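Local structure of precorrin-3 methylase (Rhodobacter capsulatus, 3NUT) at residues A[147-150]-A[151-155]. The protein probably transfers a methyl group from S-adenosyl-L-methionine to a precorrin intermediate on the pathway to adenosylcobalamin (vitamin B12). Residues are numbered along the deposited sequence; the frame is centred on the assembly and turned at random.
Sequences KPFE and ILEKR
Lys147 folds across the first turn of helix 149-161, overlapping Ile151, Leu152 and Arg155 at about right angles. Its chain bends twice, at chi3 (-78°) and chi4 (71°), which turns the ammonium back over this turn: Lys147 CD meets Ile151 CG2 at 4.1 Å, and Lys147 NZ ends 3.6 Å from Leu152 CB. Pro148 works from the same end, its CD lying 4.0 Å from Ile151 CG1. On another flank the Phe149 ring approaches Glu153 CB through CE2 at 4.1 Å and, more loosely, Leu152 through CE1; Arg182 of helix 179-190 adds a cation-pi contact to this ring.

The backbone bonds change step along this segment. Ile151 N donates to Pro148 O at 2.9 Å, a three-residue step, whereas Glu153 N to Phe149 O (3.1 Å) and Lys154 N to Glu150 O are four-residue alpha-helical steps. Helix 149-161 is the crossover of the beta-alpha-beta unit made with strands 137-141 and 165-169.

Ile151 CG2 also lies 3.9 Å above the plane of the Arg155 guanidinium, offset toward its rim; Arg155 NH1 forms a salt bridge with Asp136 of the second subunit. Lys147 NZ stands 4.9 Å from Arg155 NH1, and Lys147 also packs on that Asp136, so the aspartate probably offsets the like charges and ties this part of the helix to the dimer interface.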
loop_
_atom_site.group_PDB
_atom_site.type_symbol
_atom_site.label_atom_id
_atom_site.label_comp_id
_atom_site.label_asym_id
_atom_site.label_seq_id
_atom_site.Cartn_x
_atom_site.Cartn_y
_atom_site.Cartn_z
ATOM N N LYS A 147 14.387 -15.182 -7.747
ATOM C CA LYS A 147 15.512 -14.792 -6.886
ATOM C C LYS A 147 16.193 -16.032 -6.268
ATOM O O LYS A 147 15.537 -17.059 -6.027
ATOM C CB LYS A 147 15.039 -13.861 -5.761
ATOM C CG LYS A 147 14.317 -12.590 -6.219
ATOM C CD LYS A 147 14.359 -11.468 -5.163
ATOM C CE LYS A 147 13.352 -11.667 -4.007
ATOM N NZ LYS A 147 13.702 -12.775 -3.062
ATOM N N PRO A 148 17.517 -15.954 -6.029
ATOM C CA PRO A 148 18.090 -17.007 -5.189
ATOM C C PRO A 148 17.726 -16.706 -3.734
ATOM O O PRO A 148 17.666 -15.529 -3.348
ATOM C CB PRO A 148 19.601 -16.878 -5.429
ATOM C CG PRO A 148 19.817 -15.442 -5.872
ATOM C CD PRO A 148 18.520 -14.964 -6.486
ATOM N N PHE A 149 17.466 -17.750 -2.943
ATOM C CA PHE A 149 17.115 -17.595 -1.520
ATOM C C PHE A 149 18.015 -16.567 -0.803
ATOM O O PHE A 149 17.568 -15.835 0.083
ATOM C CB PHE A 149 17.148 -18.950 -0.796
ATOM C CG PHE A 149 16.727 -18.870 0.640
ATOM C CD1 PHE A 149 15.385 -18.987 0.992
ATOM C CD2 PHE A 149 17.670 -18.641 1.645
ATOM C CE1 PHE A 149 14.989 -18.888 2.323
ATOM C CE2 PHE A 149 17.283 -18.540 2.975
ATOM C CZ PHE A 149 15.943 -18.664 3.313
ATOM N N GLU A 150 19.278 -16.527 -1.214
ATOM C CA GLU A 150 20.262 -15.556 -0.753
ATOM C C GLU A 150 19.711 -14.126 -0.601
ATOM O O GLU A 150 19.894 -13.503 0.448
ATOM C CB GLU A 150 21.440 -15.582 -1.727
ATOM C CG GLU A 150 22.728 -14.961 -1.227
ATOM C CD GLU A 150 23.645 -14.566 -2.385
ATOM O OE1 GLU A 150 24.729 -15.189 -2.537
ATOM O OE2 GLU A 150 23.262 -13.650 -3.156
ATOM N N ILE A 151 19.033 -13.614 -1.631
ATOM C CA ILE A 151 18.532 -12.231 -1.615
ATOM C C ILE A 151 17.366 -12.005 -0.637
ATOM O O ILE A 151 17.317 -10.993 0.075
ATOM C CB ILE A 151 18.123 -11.748 -3.015
ATOM C CG1 ILE A 151 19.291 -11.885 -4.015
ATOM C CG2 ILE A 151 17.553 -10.299 -2.949
ATOM C CD1 ILE A 151 20.456 -10.888 -3.822
ATOM N N LEU A 152 16.427 -12.939 -0.617
ATOM C CA LEU A 152 15.339 -12.934 0.360
ATOM C C LEU A 152 15.856 -12.837 1.810
ATOM O O LEU A 152 15.272 -12.137 2.662
ATOM C CB LEU A 152 14.481 -14.192 0.182
ATOM C CG LEU A 152 13.312 -14.350 1.143
ATOM C CD1 LEU A 152 12.453 -13.084 1.135
ATOM C CD2 LEU A 152 12.475 -15.600 0.823
ATOM N N GLU A 153 16.956 -13.540 2.075
ATOM C CA GLU A 153 17.569 -13.556 3.398
ATOM C C GLU A 153 18.165 -12.178 3.711
ATOM O O GLU A 153 17.937 -11.625 4.793
ATOM C CB GLU A 153 18.620 -14.675 3.487
ATOM C CG GLU A 153 19.049 -15.030 4.923
ATOM C CD GLU A 153 20.370 -15.805 5.003
ATOM O OE1 GLU A 153 20.691 -16.268 6.125
ATOM O OE2 GLU A 153 21.091 -15.937 3.974
ATOM N N LYS A 154 18.898 -11.614 2.754
ATOM C CA LYS A 154 19.434 -10.259 2.904
ATOM C C LYS A 154 18.299 -9.253 3.202
ATOM O O LYS A 154 18.478 -8.306 3.987
ATOM C CB LYS A 154 20.244 -9.857 1.660
ATOM C CG LYS A 154 20.673 -8.374 1.594
ATOM C CD LYS A 154 21.410 -8.024 0.297
ATOM C CE LYS A 154 20.455 -7.933 -0.897
ATOM N NZ LYS A 154 21.149 -7.402 -2.136
ATOM N N ARG A 155 17.129 -9.485 2.602
ATOM C CA ARG A 155 15.993 -8.594 2.783
ATOM C C ARG A 155 15.418 -8.793 4.178
ATOM O O ARG A 155 15.183 -7.816 4.894
ATOM C CB ARG A 155 14.905 -8.813 1.711
ATOM C CG ARG A 155 15.306 -8.423 0.291
ATOM C CD ARG A 155 15.011 -6.954 -0.021
ATOM N NE ARG A 155 15.607 -6.465 -1.269
ATOM C CZ ARG A 155 15.287 -6.912 -2.489
ATOM N NH1 ARG A 155 14.383 -7.894 -2.627
ATOM N NH2 ARG A 155 15.869 -6.373 -3.576
#